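Local coordinates for periplasmic solute binding protein (Liberibacter asiaticus, PDB 5Z2K) that probably captures manganese or zinc ions in the periplasm and hands them to an ABC transporter for uptake, as a member of the bacterial solute-binding protein 9 family, at residues Asn36-Tyr41 with Glu66-Tyr71; Pro103-Trp108 with Trp190-Asp195; Phe168-Gly173 with Phe217-Ser222. The protein carries 1 engineered substitution. One frame throughout, in Å; residues are numbered along the deposited sequence. Where two conformers were deposited one is given.

Contact 1: Asn36-Tyr41 with Glu66-Tyr71; sequences NDAHSY and ETYMKY. Engineered in segment 36-41: Ala38 (natural residue Ser). With MN (manganese (II) ion), chain B.
The ring of Tyr68 meets segment 36-41 in two ways: CB of Tyr41 lies over one face, 4.0 Å from Tyr68 CE1, and the carbonyl oxygen of Ala38 sits at the edge, in the ring plane. There the phenol OH of Tyr68 donates a hydrogen bond of 2.7 Å to Ala38 O, arriving in the carbonyl plane on a lone pair. With CG of Tyr68 set between its backbone N and carbonyl carbon (chi1 47°), the ring is directed across to the other loop. Ala38 is an engineered residue, serine in the natural protein; its CB lies 3.9 Å from Tyr68 OH, while the hydrogen bond from Tyr68 OH goes to its backbone oxygen.

Water 1 adds a second bridge, accepting from Thr67 N at 3.0 Å and donating to His39 O. On the far side of the loop Asp37 closes an Asx turn: its OD2 takes the backbone N-H of His39 at 2.8 Å from above the carboxylate plane, and its OD1 accepts from Ser40 OG. This turn braces the backbone of His39, whose NE2 binds manganese at 2.2 Å. Tyr41 OH turns from the contact to a hydrogen bond with Asp47 of helix 45-53. The contact thus joins the loop between strand 27-30 and helix 45-53 to the one between strands 56-59 and 80-83.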
# COMPACT_ATOMS: atom_id res chain seq x y z
N ASN A 36 4.78 -10.63 -6.89
CA ASN A 36 5.93 -10.89 -6.10
C ASN A 36 5.72 -10.15 -4.75
O ASN A 36 4.87 -9.29 -4.63
CB ASN A 36 7.21 -10.59 -6.85
CG ASN A 36 7.60 -11.72 -7.78
OD1 ASN A 36 7.11 -12.80 -7.64
ND2 ASN A 36 8.44 -11.46 -8.73
N ASP A 37 6.40 -10.61 -3.71
CA ASP A 37 6.21 -10.03 -2.38
C ASP A 37 7.14 -8.86 -2.10
O ASP A 37 8.36 -9.02 -2.11
CB ASP A 37 6.38 -11.10 -1.31
CG ASP A 37 6.16 -10.56 0.09
OD1 ASP A 37 6.48 -11.27 1.07
OD2 ASP A 37 5.66 -9.42 0.22
N ALA A 38 6.57 -7.69 -1.85
CA ALA A 38 7.44 -6.53 -1.54
C ALA A 38 8.07 -6.56 -0.13
O ALA A 38 8.98 -5.77 0.13
CB ALA A 38 6.76 -5.20 -1.80
N HIS A 39 7.59 -7.44 0.76
CA HIS A 39 8.11 -7.53 2.11
C HIS A 39 9.32 -8.44 2.20
O HIS A 39 10.05 -8.34 3.17
CB HIS A 39 7.06 -8.04 3.11
CG HIS A 39 5.87 -7.14 3.22
ND1 HIS A 39 5.97 -5.86 3.69
CD2 HIS A 39 4.56 -7.34 2.91
CE1 HIS A 39 4.76 -5.30 3.67
NE2 HIS A 39 3.89 -6.18 3.22
N SER A 40 9.50 -9.34 1.25
CA SER A 40 10.67 -10.25 1.25
C SER A 40 10.99 -10.68 -0.18
O SER A 40 10.35 -11.58 -0.75
CB SER A 40 10.41 -11.48 2.06
OG SER A 40 9.33 -12.13 1.46
N TYR A 41 11.98 -10.02 -0.76
CA TYR A 41 12.24 -10.20 -2.19
C TYR A 41 13.70 -10.48 -2.37
O TYR A 41 14.57 -9.85 -1.73
CB TYR A 41 11.78 -8.97 -2.98
CG TYR A 41 11.98 -9.12 -4.47
CD1 TYR A 41 11.14 -9.91 -5.22
CD2 TYR A 41 13.02 -8.46 -5.11
CE1 TYR A 41 11.33 -10.09 -6.58
CE2 TYR A 41 13.22 -8.59 -6.49
CZ TYR A 41 12.39 -9.40 -7.22
OH TYR A 41 12.56 -9.58 -8.57
N GLU A 66 13.45 -2.91 3.49
CA GLU A 66 14.61 -3.05 4.36
C GLU A 66 15.47 -4.27 4.03
O GLU A 66 16.68 -4.18 4.11
CB GLU A 66 14.17 -3.09 5.84
CG GLU A 66 13.28 -4.24 6.19
CD GLU A 66 12.72 -4.15 7.64
OE1 GLU A 66 13.25 -3.36 8.45
OE2 GLU A 66 11.76 -4.88 7.92
N THR A 67 14.86 -5.37 3.61
CA THR A 67 15.62 -6.59 3.35
C THR A 67 16.36 -6.63 2.01
O THR A 67 17.22 -7.51 1.83
CB THR A 67 14.75 -7.85 3.43
OG1 THR A 67 13.82 -7.84 2.38
CG2 THR A 67 14.05 -7.95 4.76
N TYR A 68 16.06 -5.70 1.11
CA TYR A 68 16.77 -5.60 -0.16
C TYR A 68 17.39 -4.25 -0.50
O TYR A 68 17.93 -4.10 -1.58
CB TYR A 68 15.90 -6.14 -1.31
CG TYR A 68 14.48 -5.65 -1.35
CD1 TYR A 68 13.50 -6.24 -0.58
CD2 TYR A 68 14.12 -4.59 -2.15
CE1 TYR A 68 12.17 -5.79 -0.61
CE2 TYR A 68 12.79 -4.14 -2.22
CZ TYR A 68 11.82 -4.74 -1.45
OH TYR A 68 10.51 -4.28 -1.51
N MET A 69 17.35 -3.29 0.43
CA MET A 69 18.07 -2.01 0.27
C MET A 69 19.55 -2.19 -0.05
O MET A 69 20.12 -1.37 -0.78
CB MET A 69 17.95 -1.12 1.51
CG MET A 69 16.62 -0.41 1.67
SD MET A 69 16.06 0.57 0.27
CE MET A 69 16.78 2.20 0.45
N LYS A 70 20.15 -3.25 0.48
CA LYS A 70 21.57 -3.55 0.22
C LYS A 70 21.92 -3.74 -1.27
O LYS A 70 23.11 -3.64 -1.65
CB LYS A 70 22.00 -4.81 0.97
CG LYS A 70 21.30 -6.10 0.55
CD LYS A 70 21.73 -7.28 1.40
CE LYS A 70 20.84 -8.48 1.09
NZ LYS A 70 21.13 -9.71 1.90
N TYR A 71 20.90 -4.03 -2.10
CA TYR A 71 21.12 -4.23 -3.54
C TYR A 71 21.14 -2.91 -4.29
O TYR A 71 21.57 -2.88 -5.44
CB TYR A 71 20.07 -5.14 -4.15
CG TYR A 71 20.18 -6.53 -3.66
CD1 TYR A 71 21.08 -7.42 -4.24
CD2 TYR A 71 19.41 -6.98 -2.62
CE1 TYR A 71 21.19 -8.73 -3.80
CE2 TYR A 71 19.50 -8.27 -2.16
CZ TYR A 71 20.39 -9.13 -2.74
OH TYR A 71 20.45 -10.41 -2.24
MN MN B . 1.68 -6.06 3.46
O HOH W 1 11.97 -5.84 3.18
O HOH W 2 17.29 -10.08 0.36

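Contact 2: Pro103-Trp108 with Trp190-Asp195; sequences PNPHAW and WPINSD. With MN (manganese (II) ion), chain B.
The CD1 methyl of Ile192 ends against CD of the Pro105 ring, 3.7 Å away. CG1 of Ile192 stands anti to its own carbonyl carbon (chi1 -54°) and the chain runs on extended, which carries CD1 over to the proline. Beside this apolar meeting, the edge of the His106 imidazole faces the other segment: its CE1 comes within 3.8 Å of Pro191 O, and that oxygen lies near the ring plane.

The imidazole is steered from its own segment. Asn104 OD1 is gripped by two donors of His106, the backbone N at 3.1 Å, in the carbonyl plane, and the ring ND1 at 2.7 Å, tilted from that plane. The first bond makes an Asx turn; the second fixes the rotation of the ring, and CG of Pro105 lies over one of its faces, offset toward the rim. With its ND1-H engaged by Asn104 OD1, the imidazole has NE2 left for manganese, which it binds at 2.2 Å. The amide nitrogen of Asn104 is in turn held by Gly173 O.

Within segment 190-195, Asn193 OD1 accepts a nearly straight bond from Trp190 NE1, 2.8 Å long and in the indole plane, which ties together the two ends of residues 190-193. The backbone N of Asn193 donates to Glu172 OE2, another metal ligand. Asn104 thus acts as a second-shell residue that orients a metal-binding histidine, in the manganese site completed by His39, Glu172 and Asp247, as expected of a metal-binding member of solute-binding protein family 9.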
# COMPACT_ATOMS: atom_id res chain seq x y z
N PRO A 103 8.08 1.11 11.78
CA PRO A 103 6.95 1.67 11.07
C PRO A 103 6.17 0.62 10.34
O PRO A 103 6.75 -0.33 9.80
CB PRO A 103 7.59 2.59 10.01
CG PRO A 103 8.98 2.12 9.92
CD PRO A 103 9.36 1.58 11.22
N ASN A 104 4.85 0.81 10.30
CA ASN A 104 3.99 0.02 9.43
C ASN A 104 4.15 0.61 8.02
O ASN A 104 4.02 1.83 7.85
CB ASN A 104 2.54 0.13 9.93
CG ASN A 104 1.60 -0.76 9.15
OD1 ASN A 104 1.58 -0.73 7.89
ND2 ASN A 104 0.82 -1.60 9.86
N PRO A 105 4.48 -0.20 7.01
CA PRO A 105 4.79 0.42 5.70
C PRO A 105 3.61 0.80 4.81
O PRO A 105 3.83 1.44 3.79
CB PRO A 105 5.55 -0.68 4.95
CG PRO A 105 5.03 -1.98 5.58
CD PRO A 105 4.78 -1.65 7.02
N HIS A 106 2.39 0.39 5.17
CA HIS A 106 1.25 0.39 4.23
C HIS A 106 0.60 1.77 4.00
O HIS A 106 -0.64 1.90 3.97
CB HIS A 106 0.22 -0.63 4.67
CG HIS A 106 0.77 -2.02 4.78
ND1 HIS A 106 1.16 -2.55 5.99
CD2 HIS A 106 0.94 -3.00 3.86
CE1 HIS A 106 1.57 -3.80 5.80
NE2 HIS A 106 1.46 -4.10 4.52
N ALA A 107 1.42 2.78 3.83
CA ALA A 107 0.89 4.17 3.77
C ALA A 107 0.08 4.45 2.52
O ALA A 107 -0.71 5.39 2.51
CB ALA A 107 2.03 5.17 3.90
N TRP A 108 0.24 3.64 1.47
CA TRP A 108 -0.47 3.84 0.22
C TRP A 108 -1.98 3.54 0.31
O TRP A 108 -2.72 3.91 -0.60
CB TRP A 108 0.17 3.02 -0.92
CG TRP A 108 0.12 1.56 -0.70
CD1 TRP A 108 -0.92 0.72 -1.03
CD2 TRP A 108 1.11 0.73 -0.09
NE1 TRP A 108 -0.63 -0.56 -0.67
CE2 TRP A 108 0.61 -0.60 -0.08
CE3 TRP A 108 2.38 0.97 0.42
CZ2 TRP A 108 1.33 -1.67 0.41
CZ3 TRP A 108 3.12 -0.12 0.91
CH2 TRP A 108 2.57 -1.43 0.92
N TRP A 190 -1.64 -9.82 12.42
CA TRP A 190 -0.16 -9.62 12.46
C TRP A 190 0.15 -8.34 11.71
O TRP A 190 -0.57 -7.98 10.75
CB TRP A 190 0.61 -10.83 11.87
CG TRP A 190 0.13 -11.21 10.49
CD1 TRP A 190 0.52 -10.66 9.29
CD2 TRP A 190 -0.85 -12.20 10.18
NE1 TRP A 190 -0.17 -11.26 8.26
CE2 TRP A 190 -1.02 -12.20 8.78
CE3 TRP A 190 -1.61 -13.08 10.95
CZ2 TRP A 190 -1.91 -13.05 8.15
CZ3 TRP A 190 -2.49 -13.94 10.30
CH2 TRP A 190 -2.62 -13.92 8.92
N PRO A 191 1.22 -7.63 12.12
CA PRO A 191 1.45 -6.31 11.46
C PRO A 191 1.88 -6.39 9.98
O PRO A 191 1.36 -5.63 9.15
CB PRO A 191 2.55 -5.66 12.32
CG PRO A 191 2.56 -6.43 13.60
CD PRO A 191 2.08 -7.83 13.30
N ILE A 192 2.79 -7.31 9.67
CA ILE A 192 3.36 -7.45 8.36
C ILE A 192 3.47 -8.90 7.94
O ILE A 192 3.89 -9.77 8.73
CB ILE A 192 4.77 -6.77 8.31
CG1 ILE A 192 4.67 -5.31 8.78
CG2 ILE A 192 5.29 -6.80 6.88
CD1 ILE A 192 5.99 -4.57 8.86
N ASN A 193 3.09 -9.20 6.69
CA ASN A 193 3.05 -10.58 6.23
C ASN A 193 4.40 -11.23 6.32
O ASN A 193 4.45 -12.42 6.63
CB ASN A 193 2.59 -10.68 4.78
CG ASN A 193 1.12 -10.39 4.64
OD1 ASN A 193 0.35 -10.71 5.56
ND2 ASN A 193 0.72 -9.81 3.52
N SER A 194 5.46 -10.50 5.99
CA SER A 194 6.79 -11.18 6.16
C SER A 194 7.00 -11.93 7.52
O SER A 194 7.40 -13.09 7.50
CB SER A 194 7.96 -10.22 5.88
OG SER A 194 7.86 -9.04 6.64
N ASP A 195 6.70 -11.29 8.65
CA ASP A 195 7.06 -11.86 9.96
C ASP A 195 6.59 -13.31 10.05
O ASP A 195 5.40 -13.61 9.90
CB ASP A 195 6.70 -10.99 11.22
CG ASP A 195 5.18 -10.61 11.36
OD1 ASP A 195 4.35 -11.53 11.56
OD2 ASP A 195 4.82 -9.38 11.37
MN MN B . 1.68 -6.06 3.46

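Contact 3: Phe168-Gly173 with Phe217-Ser222; sequences FVTSEG and FIFSES. With MN (manganese (II) ion), chain B.
Both carboxylate oxygens of Glu172 bind manganese, OE1 at 2.3 Å and OE2 at 2.2 Å, and the backbone behind this bidentate ligand is held by the carboxylate of Glu221. Glu221 OE1 accepts the N-H of Glu172 at 2.9 Å, and OE2 takes the N-H of Ser171 at 3.0 Å; both donors arrive on the syn side, so the two oxygens grip successive amides where the chain turns its corner. A turn about the CB-CG bond of Glu221 (chi2 89°) brings the carboxylate into this position. Water 4 donates to OE1 of both glutamates, bridging the metal ligand to its second-shell support, and Asn224 also bonds to Glu221 OE1. Manganese on Glu172, and the N-H donors and water on Glu221, probably ease the closeness of the two acidic groups. Glu172 OE2 has a further partner in the backbone N of Asn193.

Farther from the metal, Ser171 OG donates to Phe219 O at 2.8 Å, in the carbonyl plane and on a lone pair. Thr170 OG1 gives its hydrogen to Glu172 O within the same segment, another tie across the corner. Next along the strands, Phe219 N donates to Val169 O at 3.0 Å, and the edge of the phenyl ring lies by that same oxygen. The side chains of Val169 and Ile218 cross at a slant, CG1 of the valine 3.6 Å from CD1 of the isoleucine. At the far end, water 3 links Val169 N to Phe217 O.

Strands 168-170 and 217-221 run the same way at 48° to one another. On their outer flanks strand 185-188 pairs with the first and strand 239-244 with the second, while helix 227-236 packs on Ile218 and helix 259-274 on Phe168 and Phe219.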
# COMPACT_ATOMS: atom_id res chain seq x y z
N PHE A 168 -12.01 -1.39 10.99
CA PHE A 168 -11.50 -2.18 9.86
C PHE A 168 -10.67 -3.33 10.48
O PHE A 168 -9.64 -3.07 11.12
CB PHE A 168 -10.56 -1.39 8.99
CG PHE A 168 -11.15 -0.21 8.31
CD1 PHE A 168 -12.49 -0.18 7.92
CD2 PHE A 168 -10.32 0.89 8.00
CE1 PHE A 168 -12.98 0.94 7.27
CE2 PHE A 168 -10.81 1.99 7.34
CZ PHE A 168 -12.15 2.01 6.96
N VAL A 169 -11.14 -4.56 10.29
CA VAL A 169 -10.48 -5.76 10.84
C VAL A 169 -9.97 -6.65 9.70
O VAL A 169 -10.75 -7.11 8.84
CB VAL A 169 -11.43 -6.55 11.74
CG1 VAL A 169 -10.74 -7.77 12.36
CG2 VAL A 169 -11.97 -5.63 12.85
N THR A 170 -8.67 -6.84 9.69
CA THR A 170 -8.00 -7.55 8.62
C THR A 170 -7.02 -8.60 9.20
O THR A 170 -6.88 -8.75 10.42
CB THR A 170 -7.23 -6.54 7.75
OG1 THR A 170 -6.30 -5.84 8.56
CG2 THR A 170 -8.18 -5.50 7.13
N SER A 171 -6.34 -9.32 8.31
CA SER A 171 -5.37 -10.32 8.70
C SER A 171 -4.02 -9.66 8.93
O SER A 171 -3.61 -9.51 10.09
CB SER A 171 -5.32 -11.42 7.63
OG SER A 171 -6.59 -12.08 7.54
N GLU A 172 -3.38 -9.19 7.87
CA GLU A 172 -2.24 -8.27 8.00
C GLU A 172 -2.71 -6.89 8.44
O GLU A 172 -3.81 -6.49 8.09
CB GLU A 172 -1.53 -8.14 6.65
CG GLU A 172 -0.13 -7.52 6.78
CD GLU A 172 0.47 -7.10 5.47
OE1 GLU A 172 -0.27 -6.62 4.60
OE2 GLU A 172 1.70 -7.18 5.36
N GLY A 173 -1.89 -6.14 9.19
CA GLY A 173 -2.20 -4.74 9.53
C GLY A 173 -2.04 -3.79 8.38
O GLY A 173 -1.33 -2.76 8.47
N PHE A 217 -17.22 -8.35 10.80
CA PHE A 217 -16.47 -8.84 9.65
C PHE A 217 -14.97 -8.78 9.89
O PHE A 217 -14.43 -7.86 10.51
CB PHE A 217 -16.80 -8.05 8.37
CG PHE A 217 -18.17 -8.39 7.79
CD1 PHE A 217 -18.32 -9.42 6.89
CD2 PHE A 217 -19.28 -7.68 8.17
CE1 PHE A 217 -19.56 -9.74 6.35
CE2 PHE A 217 -20.55 -7.98 7.65
CZ PHE A 217 -20.69 -9.02 6.75
N ILE A 218 -14.28 -9.76 9.33
CA ILE A 218 -12.81 -9.71 9.24
C ILE A 218 -12.41 -10.18 7.85
O ILE A 218 -12.92 -11.18 7.38
CB ILE A 218 -12.15 -10.59 10.34
CG1 ILE A 218 -10.64 -10.67 10.16
CG2 ILE A 218 -12.72 -11.99 10.37
CD1 ILE A 218 -9.92 -11.18 11.39
N PHE A 219 -11.46 -9.51 7.24
CA PHE A 219 -10.98 -9.81 5.89
C PHE A 219 -9.62 -10.56 5.92
O PHE A 219 -8.92 -10.57 6.95
CB PHE A 219 -10.71 -8.51 5.18
CG PHE A 219 -11.93 -7.68 4.96
CD1 PHE A 219 -12.77 -7.96 3.91
CD2 PHE A 219 -12.23 -6.64 5.80
CE1 PHE A 219 -13.94 -7.21 3.72
CE2 PHE A 219 -13.40 -5.88 5.63
CZ PHE A 219 -14.22 -6.15 4.56
N SER A 220 -9.28 -11.18 4.80
CA SER A 220 -7.87 -11.51 4.48
C SER A 220 -7.50 -10.83 3.19
O SER A 220 -8.29 -10.03 2.65
CB SER A 220 -7.67 -13.03 4.43
OG SER A 220 -8.38 -13.59 3.32
N GLU A 221 -6.27 -11.05 2.70
CA GLU A 221 -5.75 -10.27 1.62
C GLU A 221 -5.14 -11.14 0.53
O GLU A 221 -5.03 -12.36 0.70
CB GLU A 221 -4.80 -9.20 2.16
CG GLU A 221 -5.41 -8.29 3.24
CD GLU A 221 -5.25 -8.78 4.67
OE1 GLU A 221 -4.09 -9.09 5.07
OE2 GLU A 221 -6.27 -8.82 5.39
N SER A 222 -4.81 -10.51 -0.61
CA SER A 222 -4.60 -11.32 -1.85
C SER A 222 -3.28 -12.11 -1.82
O SER A 222 -3.09 -13.00 -2.64
CB SER A 222 -4.61 -10.43 -3.09
OG SER A 222 -3.52 -9.51 -3.09
MN MN B . 1.68 -6.06 3.46
O HOH W 3 -13.71 -5.10 9.13
O HOH W 4 -1.95 -8.41 3.38

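From the N terminus, contact 1 comes first and closes a loop of 24 residues, through helix 45-53 and strand 56-59, before either other contact opens. Contact 2 starts at 103-108 and ends at 190-195, enclosing the long helices 111-128 and 133-158. Contact 3 opens inside that span at 168-173 and closes beyond it at 217-222, so contacts 2 and 3 cross. They touch directly, with Trp190 O 2.7 Å from Gly173 N, while His39 of contact 1 packs on Ile192 and Ser194. Contact 1 belongs to the N-terminal part, contact 3 to the C-terminal strands, and contact 2 joins the two parts beside the manganese ion, which all three contacts help to bind.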